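Local atomic coordinates of D-3-phosphoglycerate dehydrogenase oxidoreductase protein (Ralstonia solanacearum, PDB entry 3GG9), a protein that probably oxidises D-3-phosphoglycerate with NAD as cofactor, as a member of the D-isomer specific 2-hydroxyacid dehydrogenase family. Residues L72-R80 with Y312-I323; C94-E103 with S330-A338. All coordinates share one frame; numbering follows the deposited sequence.

Contact 1: L72-R80 with Y312-I323. With SO4 (sulfate ion), chain E.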
# COMPACT_ATOMS: atom_id res chain seq x y z
N LEU A 72 -27.08 -11.39 -31.74
CA LEU A 72 -26.37 -11.91 -30.56
C LEU A 72 -26.71 -13.37 -30.28
O LEU A 72 -27.89 -13.72 -30.16
CB LEU A 72 -26.68 -11.08 -29.31
CG LEU A 72 -25.91 -11.50 -28.05
CD1 LEU A 72 -24.39 -11.34 -28.25
CD2 LEU A 72 -26.36 -10.71 -26.83
N LYS A 73 -25.68 -14.20 -30.16
CA LYS A 73 -25.85 -15.62 -29.89
C LYS A 73 -25.26 -16.06 -28.55
O LYS A 73 -25.76 -16.99 -27.92
CB LYS A 73 -25.22 -16.44 -31.02
CG LYS A 73 -25.90 -16.25 -32.38
CD LYS A 73 -25.36 -17.23 -33.42
CE LYS A 73 -24.24 -16.63 -34.23
NZ LYS A 73 -24.32 -17.08 -35.65
N ILE A 74 -24.17 -15.40 -28.15
CA ILE A 74 -23.39 -15.77 -26.96
C ILE A 74 -23.04 -14.54 -26.13
O ILE A 74 -22.60 -13.52 -26.66
CB ILE A 74 -22.07 -16.47 -27.38
CG1 ILE A 74 -22.35 -17.82 -28.04
CG2 ILE A 74 -21.12 -16.65 -26.19
CD1 ILE A 74 -21.22 -18.35 -28.97
N ILE A 75 -23.25 -14.63 -24.82
CA ILE A 75 -22.62 -13.73 -23.87
C ILE A 75 -21.65 -14.58 -23.06
O ILE A 75 -22.05 -15.59 -22.45
CB ILE A 75 -23.63 -13.05 -22.95
CG1 ILE A 75 -24.53 -12.12 -23.76
CG2 ILE A 75 -22.91 -12.22 -21.85
CD1 ILE A 75 -25.85 -11.82 -23.06
N SER A 76 -20.38 -14.20 -23.08
CA SER A 76 -19.37 -14.90 -22.29
C SER A 76 -18.90 -14.02 -21.13
O SER A 76 -18.29 -12.97 -21.35
CB SER A 76 -18.18 -15.34 -23.15
OG SER A 76 -17.41 -16.28 -22.42
N GLN A 77 -19.19 -14.47 -19.92
CA GLN A 77 -18.94 -13.73 -18.69
C GLN A 77 -17.60 -14.12 -18.11
O GLN A 77 -17.33 -15.32 -17.89
CB GLN A 77 -20.02 -14.07 -17.66
CG GLN A 77 -19.93 -13.30 -16.38
CD GLN A 77 -19.98 -11.82 -16.64
OE1 GLN A 77 -20.91 -11.31 -17.24
NE2 GLN A 77 -18.94 -11.13 -16.24
N THR A 78 -16.77 -13.10 -17.85
CA THR A 78 -15.55 -13.28 -17.06
C THR A 78 -15.98 -13.43 -15.60
O THR A 78 -16.77 -12.63 -15.10
CB THR A 78 -14.54 -12.09 -17.24
OG1 THR A 78 -15.20 -10.85 -16.94
CG2 THR A 78 -13.93 -12.05 -18.64
N GLY A 79 -15.52 -14.48 -14.94
CA GLY A 79 -15.95 -14.78 -13.58
C GLY A 79 -17.36 -15.35 -13.51
O GLY A 79 -17.92 -15.76 -14.53
N ARG A 80 -17.93 -15.35 -12.31
CA ARG A 80 -19.22 -16.01 -12.03
C ARG A 80 -20.45 -15.25 -12.57
O ARG A 80 -20.45 -14.03 -12.70
CB ARG A 80 -19.37 -16.27 -10.52
CG ARG A 80 -19.67 -15.02 -9.68
CD ARG A 80 -19.27 -15.19 -8.20
NE ARG A 80 -20.35 -15.74 -7.38
CZ ARG A 80 -21.32 -15.02 -6.80
NH1 ARG A 80 -22.24 -15.63 -6.07
NH2 ARG A 80 -21.37 -13.70 -6.96
N TYR A 312 -9.03 -15.00 -16.10
CA TYR A 312 -10.42 -14.62 -16.36
C TYR A 312 -10.78 -14.66 -17.85
O TYR A 312 -11.73 -15.35 -18.22
CB TYR A 312 -10.75 -13.26 -15.75
CG TYR A 312 -11.12 -13.31 -14.27
CD1 TYR A 312 -12.42 -13.05 -13.85
CD2 TYR A 312 -10.17 -13.63 -13.29
CE1 TYR A 312 -12.76 -13.09 -12.49
CE2 TYR A 312 -10.50 -13.67 -11.93
CZ TYR A 312 -11.80 -13.39 -11.54
OH TYR A 312 -12.14 -13.43 -10.20
N PHE A 313 -10.04 -13.94 -18.69
CA PHE A 313 -10.26 -13.94 -20.13
C PHE A 313 -9.88 -15.25 -20.82
O PHE A 313 -10.57 -15.70 -21.74
CB PHE A 313 -9.53 -12.76 -20.76
CG PHE A 313 -10.11 -11.44 -20.33
CD1 PHE A 313 -11.19 -10.90 -21.02
CD2 PHE A 313 -9.64 -10.79 -19.19
CE1 PHE A 313 -11.76 -9.70 -20.62
CE2 PHE A 313 -10.22 -9.56 -18.76
CZ PHE A 313 -11.28 -9.04 -19.49
N GLY A 314 -8.80 -15.87 -20.37
CA GLY A 314 -8.45 -17.20 -20.91
C GLY A 314 -9.68 -18.11 -20.87
O GLY A 314 -10.04 -18.72 -21.88
N ILE A 315 -10.33 -18.16 -19.72
CA ILE A 315 -11.53 -18.97 -19.54
C ILE A 315 -12.73 -18.49 -20.34
O ILE A 315 -13.39 -19.30 -20.97
CB ILE A 315 -11.89 -19.15 -18.03
CG1 ILE A 315 -10.88 -20.09 -17.37
CG2 ILE A 315 -13.30 -19.71 -17.84
CD1 ILE A 315 -10.87 -20.00 -15.86
N ALA A 316 -13.02 -17.18 -20.32
CA ALA A 316 -14.14 -16.66 -21.12
C ALA A 316 -13.96 -16.90 -22.63
O ALA A 316 -14.94 -17.22 -23.32
CB ALA A 316 -14.41 -15.16 -20.81
N PHE A 317 -12.72 -16.79 -23.12
CA PHE A 317 -12.38 -17.03 -24.53
C PHE A 317 -12.46 -18.52 -24.88
O PHE A 317 -13.04 -18.88 -25.90
CB PHE A 317 -10.99 -16.51 -24.90
CG PHE A 317 -10.83 -15.01 -24.78
CD1 PHE A 317 -11.93 -14.17 -24.66
CD2 PHE A 317 -9.56 -14.45 -24.79
CE1 PHE A 317 -11.75 -12.79 -24.56
CE2 PHE A 317 -9.38 -13.07 -24.71
CZ PHE A 317 -10.48 -12.24 -24.59
N GLN A 318 -11.86 -19.36 -24.04
CA GLN A 318 -11.98 -20.82 -24.22
C GLN A 318 -13.44 -21.28 -24.16
O GLN A 318 -13.83 -22.19 -24.89
CB GLN A 318 -11.12 -21.58 -23.21
CG GLN A 318 -10.86 -23.06 -23.55
CD GLN A 318 -10.28 -23.27 -24.95
OE1 GLN A 318 -9.28 -22.65 -25.32
NE2 GLN A 318 -10.89 -24.17 -25.73
N ASN A 319 -14.26 -20.62 -23.34
CA ASN A 319 -15.68 -20.95 -23.27
C ASN A 319 -16.39 -20.76 -24.62
O ASN A 319 -17.19 -21.62 -25.04
CB ASN A 319 -16.39 -20.18 -22.15
CG ASN A 319 -16.14 -20.77 -20.76
OD1 ASN A 319 -15.64 -21.89 -20.61
ND2 ASN A 319 -16.52 -20.02 -19.73
N ILE A 320 -16.10 -19.66 -25.31
CA ILE A 320 -16.63 -19.42 -26.64
C ILE A 320 -16.18 -20.53 -27.60
O ILE A 320 -17.00 -21.12 -28.31
CB ILE A 320 -16.24 -18.04 -27.19
CG1 ILE A 320 -16.92 -16.93 -26.37
CG2 ILE A 320 -16.63 -17.92 -28.66
CD1 ILE A 320 -16.36 -15.53 -26.64
N LEU A 321 -14.88 -20.85 -27.59
CA LEU A 321 -14.35 -21.93 -28.42
C LEU A 321 -14.98 -23.29 -28.14
O LEU A 321 -15.25 -24.05 -29.08
CB LEU A 321 -12.82 -22.04 -28.31
CG LEU A 321 -11.96 -20.79 -28.53
CD1 LEU A 321 -10.49 -21.18 -28.56
CD2 LEU A 321 -12.34 -20.01 -29.80
N ASP A 322 -15.20 -23.60 -26.86
CA ASP A 322 -15.79 -24.88 -26.45
C ASP A 322 -17.24 -24.99 -26.90
O ASP A 322 -17.68 -26.07 -27.29
CB ASP A 322 -15.74 -25.08 -24.93
CG ASP A 322 -14.35 -25.32 -24.39
OD1 ASP A 322 -13.43 -25.74 -25.13
OD2 ASP A 322 -14.18 -25.10 -23.18
N ILE A 323 -17.99 -23.89 -26.84
CA ILE A 323 -19.40 -23.88 -27.26
C ILE A 323 -19.53 -24.12 -28.76
O ILE A 323 -20.38 -24.89 -29.20
CB ILE A 323 -20.15 -22.61 -26.77
CG1 ILE A 323 -21.06 -22.96 -25.60
CG2 ILE A 323 -21.03 -21.99 -27.84
CD1 ILE A 323 -20.34 -23.12 -24.33
S SO4 E . -15.73 -13.45 -9.51
O1 SO4 E . -15.14 -12.54 -10.46
O2 SO4 E . -16.38 -14.54 -10.20
O3 SO4 E . -14.67 -14.00 -8.66
O4 SO4 E . -16.68 -12.70 -8.70
O HOH W 1 -17.24 -17.68 -19.75
O HOH W 2 -13.59 -16.28 -16.20
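The methyl group CG2 of Thr78 sits over one face of the Phe313 ring, 3.9 Å from the ring centroid, a CH-pi contact displaced toward the CD1-CE1 rim. With chi1 at 54°, CG2 lies opposite the carbonyl carbon and reaches the helix, while OG1 turns back to bond Leu54 O in the neighbouring strand 51-54. The same methyl group also meets Ala316 CB. Two residues earlier, within strand 74-77, Ser76 OG donates to the helix carbonyl Ala316 O at 2.8 Å. The hydroxyl comes in well off the C=O direction, at 116°, and tilted out of the carbonyl plane, an approach suited to a carbonyl that also receives a weak bond from Ile320 N within the helix. Water 1 donates to Ser76 OG and Gln77 O.

Strand 74-77 belongs to the five-stranded parallel sheet of what is, as in other 2-hydroxyacid dehydrogenases, probably the substrate-binding domain. Residues 312-323 of helix 306-324, from the far end of the chain, run roughly antiparallel to it (153°), the two segment axes coming within 7.8 Å. Further along, Ser76 CB rests on Ile320 CG1 at 3.8 Å, and Ile74 and Ile323 lie side by side, heading opposite ways, CD1 against CG2.

At the other end the chain turns at Gly79, whose phi is positive. Water 2 bridges Gly79 N to Tyr312 O, and a sulfate, probably from the crystallisation liquor, accepts a bond from Arg80 N to its O2 at 2.7 Å. Sulfate O1 lies in plane at the Tyr312 ring edge; the phenol oxygen is 3.0 Å from sulfate O3 and is also bonded to Ser107 N, while Arg224 NH2 adds a further bond to the anion.

Contact 2: C94-E103 with S330-A338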
# COMPACT_ATOMS: atom_id res chain seq x y z
N CYS A 94 -32.42 -13.66 -21.75
CA CYS A 94 -31.43 -14.34 -22.60
C CYS A 94 -31.96 -15.67 -23.09
O CYS A 94 -31.89 -15.97 -24.28
CB CYS A 94 -30.10 -14.56 -21.84
SG CYS A 94 -29.12 -13.05 -21.62
N THR A 95 -32.51 -16.46 -22.17
CA THR A 95 -33.12 -17.75 -22.47
C THR A 95 -34.27 -17.61 -23.48
O THR A 95 -34.39 -18.44 -24.38
CB THR A 95 -33.58 -18.45 -21.17
OG1 THR A 95 -32.46 -18.61 -20.29
CG2 THR A 95 -34.18 -19.80 -21.47
N ASP A 96 -35.06 -16.53 -23.35
CA ASP A 96 -36.14 -16.20 -24.30
C ASP A 96 -35.65 -15.95 -25.73
O ASP A 96 -36.32 -16.34 -26.69
CB ASP A 96 -36.92 -14.96 -23.82
CG ASP A 96 -37.85 -15.25 -22.66
OD1 ASP A 96 -38.07 -16.45 -22.34
OD2 ASP A 96 -38.37 -14.29 -22.05
N LYS A 97 -34.49 -15.31 -25.85
CA LYS A 97 -33.91 -15.02 -27.16
C LYS A 97 -33.04 -16.18 -27.67
O LYS A 97 -32.54 -16.13 -28.79
CB LYS A 97 -33.08 -13.73 -27.13
CG LYS A 97 -33.82 -12.48 -26.64
CD LYS A 97 -34.65 -11.82 -27.73
CE LYS A 97 -35.15 -10.44 -27.28
NZ LYS A 97 -36.01 -10.49 -26.06
N GLY A 98 -32.87 -17.21 -26.85
CA GLY A 98 -31.95 -18.29 -27.18
C GLY A 98 -30.50 -17.81 -27.23
O GLY A 98 -29.71 -18.26 -28.05
N VAL A 99 -30.17 -16.86 -26.35
CA VAL A 99 -28.81 -16.36 -26.16
C VAL A 99 -28.19 -17.11 -24.99
O VAL A 99 -28.70 -17.03 -23.87
CB VAL A 99 -28.80 -14.83 -25.88
CG1 VAL A 99 -27.40 -14.34 -25.46
CG2 VAL A 99 -29.28 -14.08 -27.11
N VAL A 100 -27.12 -17.88 -25.25
CA VAL A 100 -26.47 -18.61 -24.17
C VAL A 100 -25.53 -17.73 -23.37
O VAL A 100 -24.78 -16.93 -23.93
CB VAL A 100 -25.77 -19.95 -24.61
CG1 VAL A 100 -26.80 -20.95 -25.09
CG2 VAL A 100 -24.70 -19.71 -25.66
N VAL A 101 -25.60 -17.86 -22.05
CA VAL A 101 -24.70 -17.13 -21.17
C VAL A 101 -23.66 -18.11 -20.65
O VAL A 101 -23.99 -19.13 -20.04
CB VAL A 101 -25.45 -16.43 -20.02
CG1 VAL A 101 -24.46 -15.81 -19.03
CG2 VAL A 101 -26.38 -15.35 -20.59
N LEU A 102 -22.39 -17.81 -20.93
CA LEU A 102 -21.30 -18.69 -20.55
C LEU A 102 -20.67 -18.18 -19.26
O LEU A 102 -20.48 -16.98 -19.10
CB LEU A 102 -20.26 -18.79 -21.66
CG LEU A 102 -20.79 -19.04 -23.08
CD1 LEU A 102 -19.67 -19.31 -24.04
CD2 LEU A 102 -21.80 -20.16 -23.13
N GLU A 103 -20.40 -19.10 -18.33
CA GLU A 103 -19.94 -18.73 -17.00
C GLU A 103 -18.47 -19.05 -16.88
O GLU A 103 -18.03 -20.16 -17.23
CB GLU A 103 -20.73 -19.47 -15.92
CG GLU A 103 -20.28 -19.17 -14.49
CD GLU A 103 -21.29 -19.57 -13.43
OE1 GLU A 103 -21.42 -18.83 -12.43
OE2 GLU A 103 -21.96 -20.62 -13.61
N SER A 330 -20.17 -24.86 -19.94
CA SER A 330 -20.10 -23.53 -19.32
C SER A 330 -21.38 -22.72 -19.43
O SER A 330 -21.43 -21.59 -18.95
CB SER A 330 -18.94 -22.73 -19.90
OG SER A 330 -19.21 -22.40 -21.25
N VAL A 331 -22.42 -23.30 -20.05
CA VAL A 331 -23.71 -22.59 -20.21
C VAL A 331 -24.42 -22.46 -18.87
O VAL A 331 -24.67 -23.45 -18.20
CB VAL A 331 -24.64 -23.23 -21.31
CG1 VAL A 331 -25.92 -22.38 -21.49
CG2 VAL A 331 -23.92 -23.29 -22.64
N ALA A 332 -24.70 -21.21 -18.49
CA ALA A 332 -25.41 -20.89 -17.26
C ALA A 332 -26.89 -21.22 -17.38
O ALA A 332 -27.49 -21.73 -16.44
CB ALA A 332 -25.24 -19.41 -16.90
N ASN A 333 -27.46 -20.95 -18.56
CA ASN A 333 -28.89 -21.09 -18.83
C ASN A 333 -29.18 -22.16 -19.90
O ASN A 333 -29.56 -21.83 -21.02
CB ASN A 333 -29.46 -19.72 -19.25
CG ASN A 333 -28.80 -19.15 -20.51
OD1 ASN A 333 -27.68 -19.51 -20.87
ND2 ASN A 333 -29.52 -18.26 -21.21
N PRO A 334 -29.00 -23.46 -19.57
CA PRO A 334 -28.98 -24.46 -20.65
C PRO A 334 -30.30 -24.60 -21.42
O PRO A 334 -30.30 -25.12 -22.54
CB PRO A 334 -28.63 -25.76 -19.91
CG PRO A 334 -28.10 -25.34 -18.58
CD PRO A 334 -28.85 -24.09 -18.25
N THR A 335 -31.40 -24.12 -20.85
CA THR A 335 -32.71 -24.16 -21.53
C THR A 335 -32.82 -23.16 -22.69
O THR A 335 -33.85 -23.09 -23.36
CB THR A 335 -33.92 -24.04 -20.55
OG1 THR A 335 -33.95 -22.74 -19.96
CG2 THR A 335 -33.84 -25.09 -19.44
N ALA A 336 -31.76 -22.38 -22.92
CA ALA A 336 -31.65 -21.53 -24.11
C ALA A 336 -31.16 -22.32 -25.32
O ALA A 336 -31.16 -21.81 -26.44
CB ALA A 336 -30.71 -20.36 -23.84
N LEU A 337 -30.71 -23.55 -25.10
CA LEU A 337 -30.23 -24.42 -26.17
C LEU A 337 -31.39 -25.13 -26.87
O LEU A 337 -31.25 -25.61 -28.00
CB LEU A 337 -29.23 -25.44 -25.64
CG LEU A 337 -27.86 -24.92 -25.16
CD1 LEU A 337 -27.16 -25.97 -24.30
CD2 LEU A 337 -27.00 -24.53 -26.34
N ALA A 338 -32.53 -25.19 -26.18
CA ALA A 338 -33.75 -25.80 -26.70
C ALA A 338 -34.30 -25.01 -27.91
O ALA A 338 -34.03 -23.81 -28.02
CB ALA A 338 -34.80 -25.87 -25.58
O HOH W 3 -22.58 -22.38 -15.66
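Asn333 and Thr95 run alongside each other head to tail, which brings the asparagine amide alongside the helix end and up to the backbone of the strand that follows it. With chi1 at 61°, CG of Asn333 stands between its own backbone N and carbonyl carbon, and both ends of the amide are used. ND2 donates to Val99 O at 3.0 Å, nearly straight at 171° and within the amide plane, and gives a more bent bond to Thr95 OG1 at 3.1 Å; that hydroxyl is also bonded to Leu91 O. OD1 in turn accepts from Val101 N at 2.9 Å. The side chain thereby takes the place of a backbone partner for two peptide groups of 99-101.

Beyond it the main chains themselves pair. Ala332 N bonds to Val101 O at 2.7 Å, and Glu103 N bonds to Ser330 O, so that Leu102 and Val331 form a single beta bridge on the outer side of strand 100-102, whose inner neighbour is strand 74-77.

The apolar groups are set at varied angles around this polar line. Val331 crosses Val100 and Leu102 obliquely, turning CG1 to the former and CG2 to the latter. Leu337 lies almost at a right angle to Val100, its CD2 3.8 Å from CG1. From the 3-10 turn 334-336, Ala336 CB rests 3.8 Å from Thr95 CA, just ahead of the Schellman motif at Gly98 that ends the helix. On Thr95 the branches divide the work: OG1 serves the amide, and CG2 packs against Thr335 OG1.

Three bonds fix the rotation of the buried amide, which serves the carbonyl of Val99 and the amide of Val101, the groups next to the single main-chain bridge, so the C-terminal segment is held by directional bonds as well as by valine and leucine contacts.

In the fold
Contacts 1 and 2 lie about 12 Å apart, centre to centre, and meet through neighbouring strands of one parallel sheet: Ile75 O is 2.7 Å from Leu102 N, and Ile75 N is 2.9 Å from Val100 O. Helix 306-324 lies against strand 74-77, and the chain that follows it continues along the outer side of strand 100-102, so both contacts tie the C-terminal part of the chain to the N-terminal sheet. They touch again where Ile323 CD1 comes to 3.4 Å from Ser330 OG. Contact 1 also reaches the sulfate, and the Tyr312 side chain is about 9 Å from a bound glycerol, against about 13 Å for that of Glu103 in contact 2.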